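Local coordinates for protein CocE/NonD family hydrolase (Staphylococcus aureus subsp. aureus COL, PDB 3III) that probably hydrolyses ester or amide bonds, as a serine hydrolase of the CocE/NonD family with an alpha/beta-hydrolase domain, at residues T264-R276 with P442-W456. Residues are numbered along the deposited sequence; the frame is centred on the assembly and turned at random.
Sequences TCASWSTQGLHNR and PDFNHIENGQVATGW
Gln271 and the bulged backbone from Val452 to Thr454 illustrate how one side-chain amide can stand in for a backbone peptide at a domain boundary. The chain of Gln271 runs extended beyond CG (chi2 175°) and sets its amide against that backbone with OE1 and NE2 side by side. There OE1 accepts Thr454 N at 2.9 Å, while NE2 donates to Val452 O at 3.1 Å, with that oxygen lying in the amide plane. The second N-H of NE2 returns to Trp268 O (3.0 Å), so three bonds fix the amide's rotation.

Two residues past Gln271, Leu273 lies against the Phe444 ring, its CB over one face, 4.1 Å from the centroid, in a CH-pi contact; Leu273 CD2 also touches Phe444 CE2 and CZ. Asn445 CB, after a cis peptide bond, covers the opposite face. Separate waters bridge Gln271 N and O to Asp443 OD1, and another links Ser269 O to His446 N.

Segment 264-276 carries the end of strand 262-267 and the loop into helix 275-284; 442-456 belongs to the C-terminal beta domain. Hydrogen bonds and waters satisfy buried backbone groups, while Phe444 and Trp456 pack on Leu273 and Gly272, joining the domains by directional and apolar contacts.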
loop_
_atom_site.group_PDB
_atom_site.type_symbol
_atom_site.label_atom_id
_atom_site.label_comp_id
_atom_site.label_asym_id
_atom_site.label_seq_id
_atom_site.Cartn_x
_atom_site.Cartn_y
_atom_site.Cartn_z
ATOM N N THR A 264 0.083 -11.141 -4.154
ATOM C CA THR A 264 0.189 -9.836 -3.566
ATOM C C THR A 264 1.364 -9.090 -4.099
ATOM O O THR A 264 2.468 -9.676 -4.240
ATOM C CB THR A 264 0.387 -9.974 -2.044
ATOM O OG1 THR A 264 -0.701 -10.756 -1.523
ATOM C CG2 THR A 264 0.450 -8.574 -1.350
ATOM N N CYS A 265 1.196 -7.804 -4.392
ATOM C CA CYS A 265 2.386 -6.955 -4.541
ATOM C C CYS A 265 2.411 -5.995 -3.364
ATOM O O CYS A 265 1.385 -5.372 -3.037
ATOM C CB CYS A 265 2.401 -6.198 -5.867
ATOM S SG CYS A 265 3.736 -5.013 -5.921
ATOM N N ALA A 266 3.575 -5.917 -2.721
ATOM C CA ALA A 266 3.966 -4.872 -1.760
ATOM C C ALA A 266 5.161 -4.095 -2.306
ATOM O O ALA A 266 5.926 -4.619 -3.129
ATOM C CB ALA A 266 4.353 -5.479 -0.395
ATOM N N SER A 267 5.362 -2.874 -1.826
ATOM C CA SER A 267 6.487 -2.087 -2.289
ATOM C C SER A 267 7.138 -1.415 -1.103
ATOM O O SER A 267 6.459 -0.868 -0.250
ATOM C CB SER A 267 6.051 -1.048 -3.297
ATOM O OG SER A 267 7.148 -0.315 -3.798
ATOM N N TRP A 268 8.467 -1.430 -1.076
ATOM C CA TRP A 268 9.210 -0.631 -0.126
ATOM C C TRP A 268 8.931 0.892 -0.303
ATOM O O TRP A 268 9.227 1.668 0.600
ATOM C CB TRP A 268 10.704 -0.861 -0.293
ATOM C CG TRP A 268 11.151 -2.260 -0.422
ATOM C CD1 TRP A 268 11.988 -2.748 -1.370
ATOM C CD2 TRP A 268 10.888 -3.348 0.489
ATOM N NE1 TRP A 268 12.267 -4.070 -1.116
ATOM C CE2 TRP A 268 11.596 -4.468 0.011
ATOM C CE3 TRP A 268 10.117 -3.482 1.648
ATOM C CZ2 TRP A 268 11.591 -5.698 0.667
ATOM C CZ3 TRP A 268 10.106 -4.720 2.312
ATOM C CH2 TRP A 268 10.858 -5.806 1.814
ATOM N N SER A 269 8.424 1.303 -1.451
ATOM C CA SER A 269 8.283 2.725 -1.830
ATOM C C SER A 269 6.926 3.415 -1.400
ATOM O O SER A 269 6.678 4.591 -1.739
ATOM C CB SER A 269 8.361 2.825 -3.338
ATOM O OG SER A 269 9.387 1.975 -3.901
ATOM N N THR A 270 6.088 2.672 -0.686
ATOM C CA THR A 270 4.721 3.129 -0.363
ATOM C C THR A 270 4.477 3.108 1.174
ATOM O O THR A 270 3.340 2.925 1.681
ATOM C CB THR A 270 3.711 2.309 -1.151
ATOM O OG1 THR A 270 3.724 0.956 -0.683
ATOM C CG2 THR A 270 4.037 2.309 -2.648
ATOM N N GLN A 271 5.557 3.322 1.922
ATOM C CA GLN A 271 5.474 3.359 3.407
ATOM C C GLN A 271 4.702 4.593 3.771
ATOM O O GLN A 271 5.043 5.706 3.316
ATOM C CB GLN A 271 6.860 3.354 4.037
ATOM C CG GLN A 271 7.670 2.108 3.766
ATOM C CD GLN A 271 9.098 2.222 4.340
ATOM O OE1 GLN A 271 9.285 2.607 5.498
ATOM N NE2 GLN A 271 10.094 2.009 3.495
ATOM N N GLY A 272 3.614 4.403 4.504
ATOM C CA GLY A 272 2.685 5.472 4.840
ATOM C C GLY A 272 1.350 5.385 4.159
ATOM O O GLY A 272 0.409 6.124 4.496
ATOM N N LEU A 273 1.238 4.494 3.173
ATOM C CA LEU A 273 -0.069 4.198 2.583
ATOM C C LEU A 273 -0.222 2.665 2.472
ATOM O O LEU A 273 -0.632 2.050 3.447
ATOM C CB LEU A 273 -0.258 4.903 1.239
ATOM C CG LEU A 273 -1.689 4.822 0.670
ATOM C CD1 LEU A 273 -2.717 5.435 1.636
ATOM C CD2 LEU A 273 -1.728 5.508 -0.710
ATOM N N HIS A 274 0.130 2.055 1.353
ATOM C CA HIS A 274 -0.194 0.632 1.145
ATOM C C HIS A 274 0.768 -0.421 1.693
ATOM O O HIS A 274 0.414 -1.606 1.768
ATOM C CB HIS A 274 -0.489 0.350 -0.329
ATOM C CG HIS A 274 -1.581 1.199 -0.902
ATOM N ND1 HIS A 274 -2.857 1.238 -0.382
ATOM C CD2 HIS A 274 -1.561 2.087 -1.929
ATOM C CE1 HIS A 274 -3.591 2.068 -1.107
ATOM N NE2 HIS A 274 -2.824 2.604 -2.049
ATOM N N ASN A 275 2.001 -0.039 2.002
ATOM C CA ASN A 275 3.044 -1.002 2.317
ATOM C C ASN A 275 2.669 -1.894 3.496
ATOM O O ASN A 275 2.697 -3.103 3.360
ATOM C CB ASN A 275 4.389 -0.257 2.457
ATOM C CG ASN A 275 5.415 -0.976 3.307
ATOM O OD1 ASN A 275 5.150 -1.272 4.455
ATOM N ND2 ASN A 275 6.631 -1.201 2.752
ATOM N N ARG A 276 2.274 -1.314 4.626
ATOM C CA ARG A 276 2.049 -2.112 5.830
ATOM C C ARG A 276 1.023 -3.192 5.576
ATOM O O ARG A 276 1.232 -4.356 5.935
ATOM C CB ARG A 276 1.617 -1.246 7.009
ATOM C CG ARG A 276 1.386 -2.004 8.276
ATOM C CD ARG A 276 1.046 -1.078 9.442
ATOM N NE ARG A 276 0.934 -1.823 10.690
ATOM C CZ ARG A 276 -0.092 -2.589 11.031
ATOM N NH1 ARG A 276 -1.171 -2.689 10.246
ATOM N NH2 ARG A 276 -0.058 -3.245 12.186
ATOM N N PRO A 442 13.177 5.696 -3.738
ATOM C CA PRO A 442 11.772 5.975 -3.921
ATOM C C PRO A 442 11.017 5.815 -2.570
ATOM O O PRO A 442 11.242 4.854 -1.826
ATOM C CB PRO A 442 11.340 4.916 -4.967
ATOM C CG PRO A 442 12.617 4.524 -5.640
ATOM C CD PRO A 442 13.601 4.555 -4.577
ATOM N N ASP A 443 10.074 6.714 -2.331
ATOM C CA ASP A 443 9.388 6.775 -1.046
ATOM C C ASP A 443 8.037 7.395 -1.336
ATOM O O ASP A 443 7.712 7.715 -2.477
ATOM C CB ASP A 443 10.246 7.589 -0.066
ATOM C CG ASP A 443 9.990 7.269 1.408
ATOM O OD1 ASP A 443 8.902 6.783 1.785
ATOM O OD2 ASP A 443 10.914 7.548 2.204
ATOM N N PHE A 444 7.207 7.507 -0.328
ATOM C CA PHE A 444 5.810 7.985 -0.556
ATOM C C PHE A 444 5.750 9.537 -0.631
ATOM O O PHE A 444 6.405 10.226 0.143
ATOM C CB PHE A 444 4.922 7.473 0.545
ATOM C CG PHE A 444 3.461 7.744 0.316
ATOM C CD1 PHE A 444 2.813 8.645 1.111
ATOM C CD2 PHE A 444 2.770 7.102 -0.690
ATOM C CE1 PHE A 444 1.438 8.881 0.937
ATOM C CE2 PHE A 444 1.445 7.339 -0.892
ATOM C CZ PHE A 444 0.793 8.266 -0.086
ATOM N N ASN A 445 4.947 10.118 -1.504
ATOM C CA ASN A 445 4.175 9.480 -2.543
ATOM C C ASN A 445 4.880 9.823 -3.863
ATOM O O ASN A 445 4.823 10.984 -4.366
ATOM C CB ASN A 445 2.695 9.999 -2.443
ATOM C CG ASN A 445 1.768 9.355 -3.432
ATOM O OD1 ASN A 445 2.237 8.590 -4.292
ATOM N ND2 ASN A 445 0.455 9.689 -3.383
ATOM N N HIS A 446 5.541 8.811 -4.444
ATOM C CA HIS A 446 6.407 8.985 -5.635
ATOM C C HIS A 446 7.438 10.107 -5.453
ATOM O O HIS A 446 7.631 10.917 -6.340
ATOM C CB HIS A 446 5.588 9.209 -6.915
ATOM C CG HIS A 446 4.816 7.996 -7.329
ATOM N ND1 HIS A 446 3.705 7.565 -6.638
ATOM C CD2 HIS A 446 5.024 7.098 -8.317
ATOM C CE1 HIS A 446 3.275 6.441 -7.187
ATOM N NE2 HIS A 446 4.056 6.135 -8.211
ATOM N N ILE A 447 8.027 10.187 -4.270
ATOM C CA ILE A 447 9.167 11.080 -4.064
ATOM C C ILE A 447 10.450 10.300 -4.340
ATOM O O ILE A 447 10.457 9.087 -4.283
ATOM C CB ILE A 447 9.206 11.742 -2.650
ATOM C CG1 ILE A 447 9.457 10.707 -1.521
ATOM C CG2 ILE A 447 7.906 12.553 -2.443
ATOM C CD1 ILE A 447 9.633 11.429 -0.078
ATOM N N GLU A 448 11.476 11.009 -4.773
ATOM C CA GLU A 448 12.771 10.367 -5.100
ATOM C C GLU A 448 13.867 10.685 -4.095
ATOM O O GLU A 448 14.960 10.102 -4.179
ATOM C CB GLU A 448 13.201 10.740 -6.515
ATOM C CG GLU A 448 12.140 10.281 -7.540
ATOM C CD GLU A 448 12.545 10.403 -8.980
ATOM O OE1 GLU A 448 13.617 10.986 -9.306
ATOM O OE2 GLU A 448 11.755 9.900 -9.835
ATOM N N ASN A 449 13.579 11.580 -3.153
ATOM C CA ASN A 449 14.543 11.902 -2.048
ATOM C C ASN A 449 14.155 11.263 -0.731
ATOM O O ASN A 449 14.378 11.839 0.336
ATOM C CB ASN A 449 14.656 13.437 -1.863
ATOM C CG ASN A 449 13.342 14.080 -1.379
ATOM O OD1 ASN A 449 12.265 13.552 -1.618
ATOM N ND2 ASN A 449 13.459 15.178 -0.621
ATOM N N GLY A 450 13.596 10.057 -0.792
ATOM C CA GLY A 450 13.194 9.349 0.365
ATOM C C GLY A 450 14.308 8.592 1.060
ATOM O O GLY A 450 15.490 8.683 0.721
ATOM N N GLN A 451 13.909 7.816 2.057
ATOM C CA GLN A 451 14.862 7.188 2.946
ATOM C C GLN A 451 14.614 5.680 2.959
ATOM O O GLN A 451 13.944 5.147 2.093
ATOM C CB GLN A 451 14.822 7.855 4.340
ATOM C CG GLN A 451 13.543 7.627 5.162
ATOM C CD GLN A 451 13.441 8.559 6.459
ATOM O OE1 GLN A 451 14.333 9.326 6.734
ATOM N NE2 GLN A 451 12.346 8.446 7.209
ATOM N N VAL A 452 15.229 4.978 3.872
ATOM C CA VAL A 452 15.145 3.504 3.894
ATOM C C VAL A 452 13.828 3.030 4.479
ATOM O O VAL A 452 13.123 2.201 3.891
ATOM C CB VAL A 452 16.278 2.916 4.727
ATOM C CG1 VAL A 452 16.087 1.379 5.069
ATOM C CG2 VAL A 452 17.630 3.136 4.052
ATOM N N ALA A 453 13.523 3.525 5.661
ATOM C CA ALA A 453 12.286 3.164 6.380
ATOM C C ALA A 453 11.801 4.330 7.244
ATOM O O ALA A 453 12.580 5.137 7.729
ATOM C CB ALA A 453 12.528 1.908 7.239
ATOM N N THR A 454 10.492 4.364 7.439
ATOM C CA THR A 454 9.844 5.377 8.213
ATOM C C THR A 454 8.900 4.725 9.236
ATOM O O THR A 454 8.225 3.650 8.982
ATOM C CB THR A 454 9.133 6.329 7.228
ATOM O OG1 THR A 454 10.105 6.784 6.252
ATOM C CG2 THR A 454 8.480 7.581 7.916
ATOM N N GLY A 455 8.752 5.404 10.373
ATOM C CA GLY A 455 7.699 5.060 11.338
ATOM C C GLY A 455 7.288 6.222 12.240
ATOM O O GLY A 455 7.999 7.214 12.334
ATOM N N TRP A 456 6.151 6.072 12.911
ATOM C CA TRP A 456 5.552 7.128 13.744
ATOM C C TRP A 456 4.920 6.586 15.017
ATOM O O TRP A 456 4.359 5.480 15.028
ATOM C CB TRP A 456 4.433 7.813 12.984
ATOM C CG TRP A 456 4.780 8.429 11.675
ATOM C CD1 TRP A 456 5.047 9.760 11.446
ATOM C CD2 TRP A 456 4.778 7.801 10.401
ATOM N NE1 TRP A 456 5.274 9.972 10.123
ATOM C CE2 TRP A 456 5.095 8.798 9.445
ATOM C CE3 TRP A 456 4.549 6.493 9.965
ATOM C CZ2 TRP A 456 5.198 8.518 8.066
ATOM C CZ3 TRP A 456 4.677 6.211 8.622
ATOM C CH2 TRP A 456 4.991 7.245 7.679
HETATM O O HOH W 1 8.333 4.083 1.199
HETATM O O HOH W 2 5.123 6.182 -3.365
HETATM O O HOH W 3 11.894 2.294 -2.371
HETATM O O HOH W 4 7.358 7.111 3.890
#